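Local coordinates for KLLA0E08119p (Kluyveromyces lactis, PDB 3VA7), which probably catalyses the biotin-dependent, ATP-driven carboxylation of urea to urea-1-carboxylate (allophanate), the deposited chain being the urea carboxylase part of a longer bifunctional enzyme, at residues H236-M241 and T301-Y306; A155-V160 and R284-R289. One frame throughout, in Å; residues are numbered along the deposited sequence.

Interaction 1 of 2, residues H236-M241 and T301-Y306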
loop_
_atom_site.group_PDB
_atom_site.type_symbol
_atom_site.label_atom_id
_atom_site.label_comp_id
_atom_site.label_asym_id
_atom_site.label_seq_id
_atom_site.Cartn_x
_atom_site.Cartn_y
_atom_site.Cartn_z
ATOM N N HIS A 236 18.313 -34.789 16.776
ATOM C CA HIS A 236 18.353 -33.892 17.943
ATOM C C HIS A 236 17.101 -34.178 18.778
ATOM O O HIS A 236 15.988 -33.764 18.405
ATOM C CB HIS A 236 18.410 -32.457 17.446
ATOM C CG HIS A 236 18.382 -31.411 18.513
ATOM N ND1 HIS A 236 19.385 -30.468 18.642
ATOM C CD2 HIS A 236 17.439 -31.091 19.440
ATOM C CE1 HIS A 236 19.078 -29.636 19.627
ATOM N NE2 HIS A 236 17.902 -29.991 20.126
ATOM N N VAL A 237 17.256 -34.944 19.860
ATOM C CA VAL A 237 16.112 -35.283 20.677
ATOM C C VAL A 237 16.353 -34.594 21.988
ATOM O O VAL A 237 17.429 -34.732 22.567
ATOM C CB VAL A 237 15.951 -36.768 20.879
ATOM C CG1 VAL A 237 14.690 -37.042 21.656
ATOM C CG2 VAL A 237 15.895 -37.492 19.533
ATOM N N GLU A 238 15.396 -33.799 22.449
ATOM C CA GLU A 238 15.615 -33.087 23.676
ATOM C C GLU A 238 14.514 -33.449 24.651
ATOM O O GLU A 238 13.406 -33.871 24.247
ATOM C CB GLU A 238 15.707 -31.590 23.406
ATOM C CG GLU A 238 14.381 -30.949 22.928
ATOM C CD GLU A 238 14.563 -29.559 22.351
ATOM O OE1 GLU A 238 15.715 -29.124 22.067
ATOM O OE2 GLU A 238 13.526 -28.892 22.174
ATOM N N ILE A 239 14.820 -33.309 25.935
ATOM C CA ILE A 239 13.854 -33.589 26.965
ATOM C C ILE A 239 13.477 -32.301 27.649
ATOM O O ILE A 239 14.326 -31.524 28.046
ATOM C CB ILE A 239 14.377 -34.617 27.990
ATOM C CG1 ILE A 239 14.648 -35.975 27.333
ATOM C CG2 ILE A 239 13.346 -34.807 29.162
ATOM C CD1 ILE A 239 13.409 -36.869 27.304
ATOM N N GLN A 240 12.190 -32.060 27.768
ATOM C CA GLN A 240 11.713 -30.906 28.512
ATOM C C GLN A 240 11.577 -31.327 29.952
ATOM O O GLN A 240 10.829 -32.272 30.266
ATOM C CB GLN A 240 10.345 -30.467 27.996
ATOM C CG GLN A 240 9.660 -29.468 28.872
ATOM C CD GLN A 240 10.275 -28.093 28.749
ATOM O OE1 GLN A 240 10.273 -27.484 27.673
ATOM N NE2 GLN A 240 10.841 -27.613 29.835
ATOM N N MET A 241 12.270 -30.622 30.838
ATOM C CA MET A 241 12.252 -30.995 32.224
ATOM C C MET A 241 11.801 -29.837 33.099
ATOM O O MET A 241 11.967 -28.661 32.754
ATOM C CB MET A 241 13.618 -31.597 32.598
ATOM C CG MET A 241 14.110 -31.390 34.008
ATOM S SD MET A 241 15.472 -30.215 34.005
ATOM C CE MET A 241 14.852 -29.228 35.365
ATOM N N THR A 301 15.855 -27.610 29.423
ATOM C CA THR A 301 15.895 -28.658 28.424
ATOM C C THR A 301 17.246 -29.317 28.310
ATOM O O THR A 301 18.308 -28.657 28.219
ATOM C CB THR A 301 15.504 -28.119 27.020
ATOM O OG1 THR A 301 14.199 -27.500 27.096
ATOM C CG2 THR A 301 15.529 -29.252 25.956
ATOM N N VAL A 302 17.187 -30.641 28.283
ATOM C CA VAL A 302 18.366 -31.407 28.119
ATOM C C VAL A 302 18.354 -31.891 26.699
ATOM O O VAL A 302 17.523 -32.713 26.341
ATOM C CB VAL A 302 18.387 -32.598 29.081
ATOM C CG1 VAL A 302 19.754 -33.263 29.017
ATOM C CG2 VAL A 302 18.068 -32.151 30.531
ATOM N N GLU A 303 19.264 -31.364 25.894
ATOM C CA GLU A 303 19.410 -31.815 24.524
ATOM C C GLU A 303 20.385 -33.002 24.410
ATOM O O GLU A 303 21.458 -33.036 25.040
ATOM C CB GLU A 303 19.891 -30.677 23.602
ATOM C CG GLU A 303 19.292 -29.306 23.875
ATOM C CD GLU A 303 19.411 -28.356 22.697
ATOM O OE1 GLU A 303 20.499 -28.292 22.073
ATOM O OE2 GLU A 303 18.409 -27.663 22.382
ATOM N N PHE A 304 19.999 -33.954 23.576
ATOM C CA PHE A 304 20.835 -35.082 23.217
ATOM C C PHE A 304 20.987 -35.212 21.683
ATOM O O PHE A 304 20.107 -34.812 20.921
ATOM C CB PHE A 304 20.180 -36.358 23.698
ATOM C CG PHE A 304 19.874 -36.383 25.149
ATOM C CD1 PHE A 304 20.904 -36.562 26.098
ATOM C CD2 PHE A 304 18.555 -36.303 25.582
ATOM C CE1 PHE A 304 20.620 -36.636 27.460
ATOM C CE2 PHE A 304 18.247 -36.363 26.949
ATOM C CZ PHE A 304 19.279 -36.532 27.891
ATOM N N ILE A 305 22.117 -35.773 21.259
ATOM C CA ILE A 305 22.326 -36.317 19.922
ATOM C C ILE A 305 21.814 -37.749 19.951
ATOM O O ILE A 305 21.968 -38.440 20.975
ATOM C CB ILE A 305 23.813 -36.322 19.620
ATOM C CG1 ILE A 305 24.397 -34.950 20.018
ATOM C CG2 ILE A 305 24.061 -36.681 18.153
ATOM C CD1 ILE A 305 25.844 -34.643 19.584
ATOM N N TYR A 306 21.188 -38.192 18.861
ATOM C CA TYR A 306 20.632 -39.554 18.792
ATOM C C TYR A 306 20.994 -40.297 17.490
ATOM O O TYR A 306 20.673 -39.829 16.381
ATOM C CB TYR A 306 19.110 -39.529 18.973
ATOM C CG TYR A 306 18.396 -40.876 18.942
ATOM C CD1 TYR A 306 18.781 -41.908 19.793
ATOM C CD2 TYR A 306 17.295 -41.097 18.104
ATOM C CE1 TYR A 306 18.114 -43.153 19.799
ATOM C CE2 TYR A 306 16.613 -42.343 18.094
ATOM C CZ TYR A 306 17.039 -43.370 18.949
ATOM O OH TYR A 306 16.408 -44.608 18.996
HETATM O O HOH W 1 12.916 -25.453 28.698
#
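E238 OE1, beside the E303 carboxylate on the neighbouring antiparallel strand, takes a hydrogen bond of 3.0 Å from H236 NE2. The donor meets it from above the carboxylate plane, while OE1 itself stays close to the plane of the imidazole. E303 lies alongside E238, its OE2 3.1 Å from E238 OE1; both oxygens are acceptors, long, weak ion pairs to K265 reach each of them, and E238 OE2 is held separately by a salt bridge to R255. The H236 ring is turned almost square to the E303 carboxylate. Farther along the same face, one water donates to T301 OG1 at 2.9 Å and accepts from Q240 NE2; T301 OG1 also bonds Q323, and Q240 OE1 bonds R255. The strands themselves are stitched by four N-H to O=C bonds joining V237 with F304 and I239 with V302. Those pairs carry the apolar face, where I239 CG1 comes in at the edge of the F304 ring, 3.6 Å from CE2. Helix 277-293 covers this face, strand 249-261 continues the sheet beyond 235-244, and strand 312-319 continues it beyond 299-307.

Interaction 2 of 2, residues A155-V160 and R284-R289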
loop_
_atom_site.group_PDB
_atom_site.type_symbol
_atom_site.label_atom_id
_atom_site.label_comp_id
_atom_site.label_asym_id
_atom_site.label_seq_id
_atom_site.Cartn_x
_atom_site.Cartn_y
_atom_site.Cartn_z
ATOM N N ALA A 155 25.899 -37.043 36.839
ATOM C CA ALA A 155 24.481 -37.403 36.747
ATOM C C ALA A 155 24.175 -38.730 36.039
ATOM O O ALA A 155 23.029 -39.188 36.030
ATOM C CB ALA A 155 23.705 -36.277 36.129
ATOM N N LYS A 156 25.212 -39.350 35.480
ATOM C CA LYS A 156 25.121 -40.663 34.825
ATOM C C LYS A 156 24.328 -40.526 33.534
ATOM O O LYS A 156 23.354 -41.244 33.297
ATOM C CB LYS A 156 24.521 -41.748 35.735
ATOM C CG LYS A 156 25.260 -42.051 37.059
ATOM C CD LYS A 156 24.351 -42.929 37.982
ATOM C CE LYS A 156 24.972 -43.243 39.342
ATOM N NZ LYS A 156 26.251 -43.979 39.179
ATOM N N VAL A 157 24.777 -39.582 32.715
ATOM C CA VAL A 157 24.136 -39.232 31.469
ATOM C C VAL A 157 25.110 -39.613 30.360
ATOM O O VAL A 157 26.200 -39.043 30.275
ATOM C CB VAL A 157 23.798 -37.696 31.415
ATOM C CG1 VAL A 157 23.329 -37.260 30.025
ATOM C CG2 VAL A 157 22.786 -37.327 32.461
ATOM N N PRO A 158 24.725 -40.557 29.487
ATOM C CA PRO A 158 25.721 -41.014 28.504
ATOM C C PRO A 158 26.234 -39.868 27.645
ATOM O O PRO A 158 25.428 -39.133 27.061
ATOM C CB PRO A 158 24.948 -42.040 27.659
ATOM C CG PRO A 158 23.737 -42.435 28.543
ATOM C CD PRO A 158 23.406 -41.181 29.289
ATOM N N LEU A 159 27.550 -39.686 27.594
ATOM C CA LEU A 159 28.133 -38.652 26.723
ATOM C C LEU A 159 28.847 -39.226 25.486
ATOM O O LEU A 159 29.090 -40.444 25.419
ATOM C CB LEU A 159 29.033 -37.679 27.507
ATOM C CG LEU A 159 29.363 -37.880 28.988
ATOM C CD1 LEU A 159 30.051 -39.233 29.276
ATOM C CD2 LEU A 159 30.226 -36.729 29.459
ATOM N N VAL A 160 29.131 -38.352 24.508
ATOM C CA VAL A 160 29.911 -38.697 23.296
ATOM C C VAL A 160 31.326 -39.095 23.710
ATOM O O VAL A 160 32.081 -38.237 24.210
ATOM C CB VAL A 160 30.013 -37.504 22.278
ATOM C CG1 VAL A 160 31.205 -37.685 21.283
ATOM C CG2 VAL A 160 28.685 -37.292 21.531
ATOM N N ARG A 284 14.536 -39.711 29.739
ATOM C CA ARG A 284 13.786 -39.108 30.815
ATOM C C ARG A 284 14.569 -39.217 32.115
ATOM O O ARG A 284 14.945 -38.204 32.683
ATOM C CB ARG A 284 12.393 -39.739 30.949
ATOM C CG ARG A 284 11.448 -39.431 29.772
ATOM C CD ARG A 284 10.238 -40.382 29.699
ATOM N NE ARG A 284 9.436 -40.374 30.922
ATOM C CZ ARG A 284 8.620 -39.381 31.279
ATOM N NH1 ARG A 284 8.497 -38.286 30.517
ATOM N NH2 ARG A 284 7.920 -39.473 32.409
ATOM N N ALA A 285 14.847 -40.438 32.572
ATOM C CA ALA A 285 15.484 -40.617 33.878
ATOM C C ALA A 285 16.830 -39.913 33.989
ATOM O O ALA A 285 17.161 -39.415 35.068
ATOM C CB ALA A 285 15.570 -42.082 34.277
ATOM N N ALA A 286 17.576 -39.825 32.891
ATOM C CA ALA A 286 18.899 -39.168 32.919
ATOM C C ALA A 286 18.727 -37.669 33.112
ATOM O O ALA A 286 19.463 -37.014 33.880
ATOM C CB ALA A 286 19.682 -39.455 31.649
ATOM N N SER A 287 17.714 -37.140 32.433
ATOM C CA SER A 287 17.346 -35.737 32.541
ATOM C C SER A 287 16.897 -35.385 33.963
ATOM O O SER A 287 17.230 -34.346 34.488
ATOM C CB SER A 287 16.252 -35.395 31.502
ATOM O OG SER A 287 16.758 -35.445 30.189
ATOM N N GLU A 288 16.156 -36.265 34.600
ATOM C CA GLU A 288 15.727 -35.994 35.965
ATOM C C GLU A 288 16.913 -36.037 36.934
ATOM O O GLU A 288 16.910 -35.320 37.940
ATOM C CB GLU A 288 14.610 -36.955 36.398
ATOM C CG GLU A 288 13.444 -37.059 35.420
ATOM C CD GLU A 288 12.227 -37.744 35.999
ATOM O OE1 GLU A 288 11.105 -37.499 35.483
ATOM O OE2 GLU A 288 12.378 -38.529 36.970
ATOM N N ARG A 289 17.934 -36.847 36.630
ATOM C CA ARG A 289 19.094 -36.938 37.538
ATOM C C ARG A 289 19.875 -35.669 37.438
ATOM O O ARG A 289 20.301 -35.099 38.436
ATOM C CB ARG A 289 19.995 -38.138 37.243
ATOM C CG ARG A 289 19.364 -39.476 37.603
ATOM C CD ARG A 289 20.390 -40.565 37.504
ATOM N NE ARG A 289 20.931 -40.792 36.151
ATOM C CZ ARG A 289 20.432 -41.672 35.282
ATOM N NH1 ARG A 289 19.347 -42.380 35.589
ATOM N NH2 ARG A 289 20.992 -41.803 34.089
#
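This is a helix-end contact: an arginine on helix 277-293 binds the backbone carbonyls where helix 147-154 gives way to a loop, on the outer side of the biotin carboxylase part. R289 uses two N-H groups along one edge of its guanidinium. R289 NE donates to A155 O at 2.6 Å, with the acceptor in the guanidinium plane and the donor nearly in line with the C=O bond. R289 NH2 donates to K156 O, also at 2.6 Å, from a position tilted 33° out of that carbonyl plane. The two acceptors thus come from consecutive residues and meet neighbouring nitrogens of the same group.

The arginine can reach them because its chain folds at chi3 (-64°), bringing the guanidinium back over its own helix: A285 O and A286 CA lie against one face, each about 3.6 Å above the plane and offset toward the rim. K156 CB adds a lateral contact, 3.7 Å from R289 NE. Being gripped at two nitrogens fixes the rotation of the flat group, and its positive charge probably complements the partial negative charge of the helix C-terminus.

One turn back on the arginine's helix, A286 points its methyl at the loop, and V157 CG2 packs on it, 3.9 Å from A286 CB. V157 also reaches F315, and P158 forms a backbone hydrogen bond with F315, so the loop is tied to the sheet as well as to the helix. K156, the first residue to leave helical backbone angles, has positive phi (69°), and two bonds run back into the last helical turn. That is a Schellman motif, here joined to a neighbouring helix by an arginine that bonds two successive carbonyls, within the ATP-grasp part of biotin carboxylase.

How the interactions relate
The centres of the two interactions lie about 10 Å apart in the biotin carboxylase part, all four segments within its ATP-binding region. Their segments alternate along the chain: 155-160, 236-241, 284-289, then 301-306. Helix 277-293 leads directly into strand 299-307, so the helix of interaction 2 runs on into a strand of interaction 1. S287 is the main junction, its OG lying 3.3 Å from I239 CB and also touching V302 and F304; V157 CG1 meets F304 CE1 at 3.8 Å. Helix and loop therefore lie next to each other on the same face of the sheet. Residues 162-232, not modelled, probably include the mobile lid known from biotin carboxylases; interaction 2 joins chain from before the gap to chain after it, whereas both strands of interaction 1 come after it.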